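Local coordinates for protein cytochrome P450 (CYP102L1) (Mycobacterium phage Adler, PDB 6N6Q) that is a haem-containing oxidoreductase of the cytochrome P450 family, probably a monooxygenase that activates oxygen at its haem iron, encoded by a mycobacteriophage, at residues A[327-330]-A[331-335]; A[425-428]-A[429-433]. All blocks are in the same frame, centred on the assembly; numbering follows the deposited sequence.

How the contacts relate
Both contacts are single-helix arrangements of side chains three to five residues apart, contact 1 at the start of helix 329-341 and contact 2 within helix 422-439, their centres about 10 Å apart. Both are largely buried, but among the touching residues of contact 1 one, Arg-329, is exposed, whereas contact 2 has none and reaches the haem. The two helices pack directly: Ile-335 CD1 lies 3.6 Å from both Val-430 CG2 and Met-429 CB. Chemistry follows position. Contact 1 pairs an arginine and a tyrosine with aliphatic branches and leaves early helix N-H groups to Glu-307; contact 2 sets a thioether, a methyl group and a carboxylate beside the porphyrin.

Contact 1: A[327-330]-A[331-335]; sequences KLRY and LRLVI
The guanidinium of Arg-329 has Leu-333 CD1 over one face, 3.7 Å above its plane and displaced toward the rim; the closest pair is Arg-329 NH2 to Leu-333 CD1 at 3.8 Å. The second flat group, the ring of Tyr-330, is met obliquely by Val-334, CE2 to CG2 at 3.8 Å. In both pairs the aliphatic partner comes four residues, about one helical turn, later in the chain. Arg-329 arrives there because its chain stays extended from CG to NE, with CG anti to the backbone N (chi1 159°). On another side of the helix, Leu-328 and Leu-331 run side by side in the same direction, CB to CB at 4.1 Å.

Leu-328 holds the N-cap position and is the centre of an inverse gamma turn, and its O accepts the bond from Arg-332 N at 3.2 Å. The next two bonds are shorter but not straighter: Leu-333 N reaches Arg-329 O at 3.0 Å, and Val-334 N reaches Tyr-330 O at 2.9 Å with a bent N-H...O angle of 137°. The N-H groups of Tyr-330 and Leu-331, in the first turn, are taken by the two carboxylate oxygens of Glu-307, which should suit the partial positive charge of a helix start.

By family topology, helix 329-341 corresponds to the K helix of cytochromes P450. Glu-307 belongs to helix 298-311, which also supplies Val-300 and Gln-303 against the Tyr-330 side chain, while Leu-328 and Ile-335 pack on helix 422-439.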
ATOM      1  N   LYS A 327       1.876   7.119  20.454  1.00 58.35           N
ATOM      2  CA  LYS A 327       1.852   8.373  21.194  1.00 53.93           C
ATOM      3  C   LYS A 327       2.345   9.556  20.370  1.00 53.36           C
ATOM      4  O   LYS A 327       2.206  10.699  20.818  1.00 63.41           O
ATOM      5  CB  LYS A 327       2.683   8.247  22.476  1.00 56.46           C
ATOM      6  CG  LYS A 327       2.098   7.274  23.497  1.00 55.58           C
ATOM      7  CD  LYS A 327       2.799   7.359  24.847  1.00 52.79           C
ATOM      8  CE  LYS A 327       4.234   6.859  24.774  1.00 64.44           C
ATOM      9  NZ  LYS A 327       4.851   6.685  26.122  1.00 60.83           N
ATOM     10  N   LEU A 328       2.908   9.315  19.188  1.00 53.41           N
ATOM     11  CA  LEU A 328       3.341  10.391  18.297  1.00 56.25           C
ATOM     12  C   LEU A 328       2.122  10.873  17.519  1.00 59.68           C
ATOM     13  O   LEU A 328       1.851  10.427  16.404  1.00 64.04           O
ATOM     14  CB  LEU A 328       4.448   9.909  17.367  1.00 52.33           C
ATOM     15  CG  LEU A 328       5.721   9.400  18.045  1.00 52.58           C
ATOM     16  CD1 LEU A 328       6.691   8.830  17.021  1.00 46.37           C
ATOM     17  CD2 LEU A 328       6.380  10.512  18.847  1.00 50.45           C
ATOM     18  N   ARG A 329       1.377  11.801  18.125  1.00 58.55           N
ATOM     19  CA  ARG A 329       0.126  12.262  17.528  1.00 59.90           C
ATOM     20  C   ARG A 329       0.370  13.028  16.233  1.00 63.67           C
ATOM     21  O   ARG A 329      -0.274  12.761  15.212  1.00 63.62           O
ATOM     22  CB  ARG A 329      -0.644  13.134  18.519  1.00 64.73           C
ATOM     23  CG  ARG A 329      -1.657  14.053  17.849  1.00 68.25           C
ATOM     24  CD  ARG A 329      -2.193  15.107  18.802  1.00 67.88           C
ATOM     25  NE  ARG A 329      -2.822  16.215  18.086  1.00 71.36           N
ATOM     26  CZ  ARG A 329      -4.100  16.245  17.723  1.00 82.10           C
ATOM     27  NH1 ARG A 329      -4.897  15.222  18.005  1.00 84.31           N
ATOM     28  NH2 ARG A 329      -4.582  17.297  17.074  1.00 78.19           N
ATOM     29  N   TYR A 330       1.292  13.995  16.257  1.00 56.78           N
ATOM     30  CA  TYR A 330       1.467  14.857  15.092  1.00 59.65           C
ATOM     31  C   TYR A 330       2.053  14.092  13.912  1.00 54.86           C
ATOM     32  O   TYR A 330       1.664  14.327  12.763  1.00 56.57           O
ATOM     33  CB  TYR A 330       2.346  16.056  15.440  1.00 58.99           C
ATOM     34  CG  TYR A 330       2.428  17.064  14.316  1.00 51.42           C
ATOM     35  CD1 TYR A 330       1.377  17.937  14.067  1.00 56.13           C
ATOM     36  CD2 TYR A 330       3.549  17.135  13.500  1.00 54.53           C
ATOM     37  CE1 TYR A 330       1.442  18.858  13.038  1.00 53.85           C
ATOM     38  CE2 TYR A 330       3.622  18.053  12.468  1.00 58.40           C
ATOM     39  CZ  TYR A 330       2.565  18.911  12.243  1.00 56.74           C
ATOM     40  OH  TYR A 330       2.632  19.828  11.219  1.00 61.36           O
ATOM     41  N   LEU A 331       2.990  13.176  14.171  1.00 61.09           N
ATOM     42  CA  LEU A 331       3.540  12.372  13.085  1.00 53.23           C
ATOM     43  C   LEU A 331       2.471  11.487  12.458  1.00 53.64           C
ATOM     44  O   LEU A 331       2.505  11.232  11.249  1.00 44.41           O
ATOM     45  CB  LEU A 331       4.710  11.529  13.590  1.00 53.35           C
ATOM     46  CG  LEU A 331       5.582  10.890  12.507  1.00 57.54           C
ATOM     47  CD1 LEU A 331       6.023  11.936  11.494  1.00 56.33           C
ATOM     48  CD2 LEU A 331       6.788  10.202  13.125  1.00 46.80           C
ATOM     49  N   ARG A 332       1.513  11.016  13.260  1.00 54.59           N
ATOM     50  CA  ARG A 332       0.378  10.288  12.704  1.00 55.59           C
ATOM     51  C   ARG A 332      -0.480  11.196  11.830  1.00 55.30           C
ATOM     52  O   ARG A 332      -1.013  10.761  10.802  1.00 52.70           O
ATOM     53  CB  ARG A 332      -0.451   9.678  13.834  1.00 51.91           C
ATOM     54  CG  ARG A 332      -1.762   9.046  13.392  1.00 62.97           C
ATOM     55  CD  ARG A 332      -1.544   7.923  12.384  1.00 67.06           C
ATOM     56  NE  ARG A 332      -2.781   7.189  12.134  1.00 64.16           N
ATOM     57  CZ  ARG A 332      -3.137   6.090  12.789  1.00 69.14           C
ATOM     58  NH1 ARG A 332      -2.345   5.589  13.728  1.00 65.55           N
ATOM     59  NH2 ARG A 332      -4.284   5.488  12.504  1.00 71.94           N
ATOM     60  N   LEU A 333      -0.616  12.467  12.217  1.00 52.55           N
ATOM     61  CA  LEU A 333      -1.375  13.407  11.399  1.00 57.54           C
ATOM     62  C   LEU A 333      -0.651  13.733  10.100  1.00 53.74           C
ATOM     63  O   LEU A 333      -1.294  14.089   9.107  1.00 54.86           O
ATOM     64  CB  LEU A 333      -1.655  14.690  12.185  1.00 55.18           C
ATOM     65  CG  LEU A 333      -2.599  14.562  13.381  1.00 57.42           C
ATOM     66  CD1 LEU A 333      -2.893  15.931  13.975  1.00 55.86           C
ATOM     67  CD2 LEU A 333      -3.885  13.859  12.979  1.00 42.90           C
ATOM     68  N   VAL A 334       0.678  13.622  10.086  1.00 50.47           N
ATOM     69  CA  VAL A 334       1.427  13.853   8.854  1.00 53.68           C
ATOM     70  C   VAL A 334       1.156  12.736   7.855  1.00 53.34           C
ATOM     71  O   VAL A 334       0.915  12.984   6.667  1.00 54.00           O
ATOM     72  CB  VAL A 334       2.931  13.990   9.154  1.00 51.64           C
ATOM     73  CG1 VAL A 334       3.723  14.129   7.864  1.00 49.92           C
ATOM     74  CG2 VAL A 334       3.185  15.180  10.064  1.00 54.83           C
ATOM     75  N   ILE A 335       1.185  11.485   8.322  1.00 54.91           N
ATOM     76  CA  ILE A 335       0.937  10.354   7.435  1.00 52.97           C
ATOM     77  C   ILE A 335      -0.506  10.361   6.951  1.00 50.01           C
ATOM     78  O   ILE A 335      -0.789  10.018   5.797  1.00 46.25           O
ATOM     79  CB  ILE A 335       1.286   9.033   8.141  1.00 44.99           C
ATOM     80  CG1 ILE A 335       2.699   9.093   8.714  1.00 48.11           C
ATOM     81  CG2 ILE A 335       1.160   7.868   7.176  1.00 56.27           C
ATOM     82  CD1 ILE A 335       3.126   7.821   9.402  1.00 45.06           C
TER

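Contact 2: A[425-428]-A[429-433]. With HEM (protoporphyrin IX containing Fe), chain E.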
ATOM      1  N   ALA A 425       0.773  -1.297   8.580  1.00 46.15           N
ATOM      2  CA  ALA A 425       1.300  -0.186   7.796  1.00 48.14           C
ATOM      3  C   ALA A 425       1.471   1.062   8.652  1.00 44.92           C
ATOM      4  O   ALA A 425       2.508   1.731   8.594  1.00 39.60           O
ATOM      5  CB  ALA A 425       0.385   0.097   6.606  1.00 41.90           C
ATOM      6  N   GLN A 426       0.461   1.391   9.461  1.00 44.44           N
ATOM      7  CA  GLN A 426       0.550   2.584  10.293  1.00 48.88           C
ATOM      8  C   GLN A 426       1.666   2.471  11.324  1.00 47.13           C
ATOM      9  O   GLN A 426       2.277   3.481  11.687  1.00 48.73           O
ATOM     10  CB  GLN A 426      -0.792   2.848  10.973  1.00 49.00           C
ATOM     11  CG  GLN A 426      -1.864   3.339  10.014  1.00 55.43           C
ATOM     12  CD  GLN A 426      -3.257   3.266  10.601  1.00 64.95           C
ATOM     13  OE1 GLN A 426      -3.481   2.606  11.617  1.00 69.99           O
ATOM     14  NE2 GLN A 426      -4.207   3.945   9.964  1.00 62.29           N
ATOM     15  N   HIS A 427       1.961   1.258  11.793  1.00 49.01           N
ATOM     16  CA  HIS A 427       3.052   1.092  12.747  1.00 46.67           C
ATOM     17  C   HIS A 427       4.403   1.300  12.076  1.00 49.12           C
ATOM     18  O   HIS A 427       5.257   2.030  12.592  1.00 51.64           O
ATOM     19  CB  HIS A 427       2.980  -0.288  13.399  1.00 48.49           C
ATOM     20  CG  HIS A 427       3.845  -0.424  14.614  1.00 55.16           C
ATOM     21  ND1 HIS A 427       3.596   0.260  15.784  1.00 52.77           N
ATOM     22  CD2 HIS A 427       4.959  -1.162  14.839  1.00 58.32           C
ATOM     23  CE1 HIS A 427       4.517  -0.052  16.679  1.00 51.94           C
ATOM     24  NE2 HIS A 427       5.356  -0.912  16.130  1.00 50.58           N
ATOM     25  N   GLU A 428       4.615   0.673  10.916  1.00 47.56           N
ATOM     26  CA  GLU A 428       5.913   0.772  10.255  1.00 51.65           C
ATOM     27  C   GLU A 428       6.146   2.154   9.657  1.00 45.14           C
ATOM     28  O   GLU A 428       7.295   2.599   9.568  1.00 49.71           O
ATOM     29  CB  GLU A 428       6.043  -0.298   9.168  1.00 45.82           C
ATOM     30  CG  GLU A 428       5.048  -0.159   8.030  1.00 48.55           C
ATOM     31  CD  GLU A 428       5.442  -0.961   6.805  1.00 58.95           C
ATOM     32  OE1 GLU A 428       6.643  -0.961   6.453  1.00 54.66           O
ATOM     33  OE2 GLU A 428       4.554  -1.593   6.196  1.00 52.01           O
ATOM     34  N   MET A 429       5.081   2.843   9.240  1.00 47.99           N
ATOM     35  CA  MET A 429       5.256   4.163   8.643  1.00 43.36           C
ATOM     36  C   MET A 429       5.693   5.195   9.674  1.00 43.44           C
ATOM     37  O   MET A 429       6.456   6.109   9.345  1.00 46.80           O
ATOM     38  CB  MET A 429       3.962   4.609   7.958  1.00 48.54           C
ATOM     39  CG  MET A 429       3.653   3.869   6.663  1.00 47.71           C
ATOM     40  SD  MET A 429       2.233   4.540   5.776  1.00 47.25           S
ATOM     41  CE  MET A 429       0.912   4.245   6.950  1.00 47.66           C
ATOM     42  N   VAL A 430       5.235   5.063  10.920  1.00 47.32           N
ATOM     43  CA  VAL A 430       5.612   6.020  11.954  1.00 49.35           C
ATOM     44  C   VAL A 430       7.045   5.781  12.417  1.00 48.08           C
ATOM     45  O   VAL A 430       7.832   6.724  12.545  1.00 54.99           O
ATOM     46  CB  VAL A 430       4.620   5.961  13.131  1.00 53.68           C
ATOM     47  CG1 VAL A 430       5.075   6.886  14.251  1.00 50.80           C
ATOM     48  CG2 VAL A 430       3.226   6.342  12.667  1.00 42.76           C
ATOM     49  N   ILE A 431       7.405   4.519  12.675  1.00 37.83           N
ATOM     50  CA  ILE A 431       8.765   4.213  13.115  1.00 45.55           C
ATOM     51  C   ILE A 431       9.776   4.645  12.062  1.00 48.96           C
ATOM     52  O   ILE A 431      10.850   5.165  12.386  1.00 53.31           O
ATOM     53  CB  ILE A 431       8.907   2.714  13.442  1.00 52.79           C
ATOM     54  CG1 ILE A 431       7.841   2.273  14.444  1.00 52.00           C
ATOM     55  CG2 ILE A 431      10.293   2.418  13.990  1.00 46.24           C
ATOM     56  CD1 ILE A 431       8.025   0.853  14.944  1.00 55.26           C
ATOM     57  N   ALA A 432       9.449   4.435  10.784  1.00 48.71           N
ATOM     58  CA  ALA A 432      10.363   4.814   9.712  1.00 44.64           C
ATOM     59  C   ALA A 432      10.549   6.325   9.660  1.00 46.08           C
ATOM     60  O   ALA A 432      11.677   6.821   9.549  1.00 42.68           O
ATOM     61  CB  ALA A 432       9.845   4.288   8.372  1.00 41.90           C
ATOM     62  N   LEU A 433       9.448   7.077   9.739  1.00 44.99           N
ATOM     63  CA  LEU A 433       9.542   8.532   9.679  1.00 48.38           C
ATOM     64  C   LEU A 433      10.164   9.103  10.946  1.00 46.48           C
ATOM     65  O   LEU A 433      10.947  10.058  10.883  1.00 50.12           O
ATOM     66  CB  LEU A 433       8.160   9.138   9.442  1.00 46.71           C
ATOM     67  CG  LEU A 433       7.644   9.065   8.006  1.00 48.64           C
ATOM     68  CD1 LEU A 433       6.181   9.443   7.956  1.00 54.20           C
ATOM     69  CD2 LEU A 433       8.460   9.979   7.110  1.00 48.37           C
TER
HETATM   70  CHA HEM E 501      -6.313  -4.426   1.002  1.00 46.16           C
HETATM   71  CHB HEM E 501      -4.384   0.034   0.977  1.00 48.28           C
HETATM   72  CHC HEM E 501      -0.522  -1.626   3.424  1.00 46.27           C
HETATM   73  CHD HEM E 501      -2.121  -6.168   2.771  1.00 41.66           C
HETATM   74  C1A HEM E 501      -6.157  -3.069   0.798  1.00 43.26           C
HETATM   75  C2A HEM E 501      -7.111  -2.162   0.185  1.00 48.03           C
HETATM   76  C3A HEM E 501      -6.578  -0.939   0.179  1.00 44.22           C
HETATM   77  C4A HEM E 501      -5.265  -1.012   0.788  1.00 45.94           C
HETATM   78  CMA HEM E 501      -7.252   0.329  -0.385  1.00 42.76           C
HETATM   79  CAA HEM E 501      -8.501  -2.533  -0.376  1.00 42.25           C
HETATM   80  CBA HEM E 501      -8.332  -2.996  -1.821  1.00 45.18           C
HETATM   81  CGA HEM E 501      -9.674  -3.198  -2.476  1.00 51.00           C
HETATM   82  O1A HEM E 501     -10.714  -2.861  -1.854  1.00 51.99           O
HETATM   83  O2A HEM E 501      -9.702  -3.699  -3.630  1.00 42.86           O
HETATM   84  C1B HEM E 501      -3.200  -0.014   1.688  1.00 48.92           C
HETATM   85  C2B HEM E 501      -2.392   1.127   2.072  1.00 54.61           C
HETATM   86  C3B HEM E 501      -1.320   0.672   2.751  1.00 48.98           C
HETATM   87  C4B HEM E 501      -1.422  -0.775   2.812  1.00 51.71           C
HETATM   88  CMB HEM E 501      -2.770   2.586   1.723  1.00 37.77           C
HETATM   89  CAB HEM E 501      -0.139   1.451   3.388  1.00 48.91           C
HETATM   90  CBB HEM E 501       0.026   2.779   3.336  1.00 49.45           C
HETATM   91  C1C HEM E 501      -0.616  -3.001   3.496  1.00 43.20           C
HETATM   92  C2C HEM E 501       0.281  -3.895   4.200  1.00 53.44           C
HETATM   93  C3C HEM E 501      -0.144  -5.147   4.029  1.00 49.43           C
HETATM   94  C4C HEM E 501      -1.344  -5.106   3.201  1.00 43.63           C
HETATM   95  CMC HEM E 501       1.529  -3.486   5.013  1.00 42.38           C
HETATM   96  CAC HEM E 501       0.573  -6.376   4.640  1.00 47.73           C
HETATM   97  CBC HEM E 501       0.126  -7.627   4.494  1.00 54.44           C
HETATM   98  C1D HEM E 501      -3.397  -6.101   2.246  1.00 45.12           C
HETATM   99  C2D HEM E 501      -4.257  -7.226   1.923  1.00 44.80           C
HETATM  100  C3D HEM E 501      -5.409  -6.747   1.438  1.00 40.40           C
HETATM  101  C4D HEM E 501      -5.331  -5.299   1.432  1.00 42.97           C
HETATM  102  CMD HEM E 501      -3.900  -8.719   2.105  1.00 33.94           C
HETATM  103  CAD HEM E 501      -6.618  -7.588   0.966  1.00 40.48           C
HETATM  104  CBD HEM E 501      -7.497  -7.953   2.158  1.00 32.48           C
HETATM  105  CGD HEM E 501      -8.726  -8.691   1.689  1.00 45.02           C
HETATM  106  O1D HEM E 501      -9.246  -9.541   2.459  1.00 44.89           O
HETATM  107  O2D HEM E 501      -9.186  -8.438   0.544  1.00 43.81           O
HETATM  108  NA  HEM E 501      -5.044  -2.327   1.149  1.00 49.98           N
HETATM  109  NB  HEM E 501      -2.577  -1.153   2.156  1.00 48.44           N
HETATM  110  NC  HEM E 501      -1.591  -3.778   2.901  1.00 47.62           N
HETATM  111  ND  HEM E 501      -4.089  -4.944   1.932  1.00 45.97           N
HETATM  112 FE   HEM E 501      -3.253  -3.062   1.912  1.00 54.90          FE
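Met-429 runs its side chain past the carbonyl oxygen of Ala-425, so that CG, SD and CE all lie within 4.0 Å of Ala-425 O, CG at only 3.1 Å. Both residues belong to helix 422-439, by family topology the L helix, which follows the loop whose cysteine ligates the haem iron in cytochromes P450. The first torsion sets CG beside the backbone N of Met-429 and so near that oxygen; the bend at the last one (chi3 -63°) turns CE toward it, while SD faces a haem vinyl group, 3.7 Å from HEM CBB. The same oxygen accepts the backbone bond from Met-429 N at 2.9 Å.

Glu-428 has CG between its backbone N and carbonyl carbon (chi1 63°), a crowded setting that puts CG 3.2 Å from Met-429 N. From there the extended chain carries OE2 to the porphyrin methyl CMC. OE2 is also hydrogen-bonded to Ser-283 OG of helix 265-296, which gives this buried oxygen a polar partner.

Farther from the haem, Ile-431 reaches back over one face of the His-427 imidazole with CG1, and its CD1 comes to 3.4 Å from His-427 NE2. That nitrogen has its polar partner in His-126 ND1. The bond from Ile-431 N to His-427 O, 3.3 Å long, is almost straight (173°), whereas the bond from Val-430 N to Gln-426 O is weak. Helix 322-326 also packs here, Ile-325 touching His-427, Val-430 and Ile-431. At the haem end, Ala-425 directs its methyl group to the vinyl carbon, CB to HEM CAB being 3.5 Å.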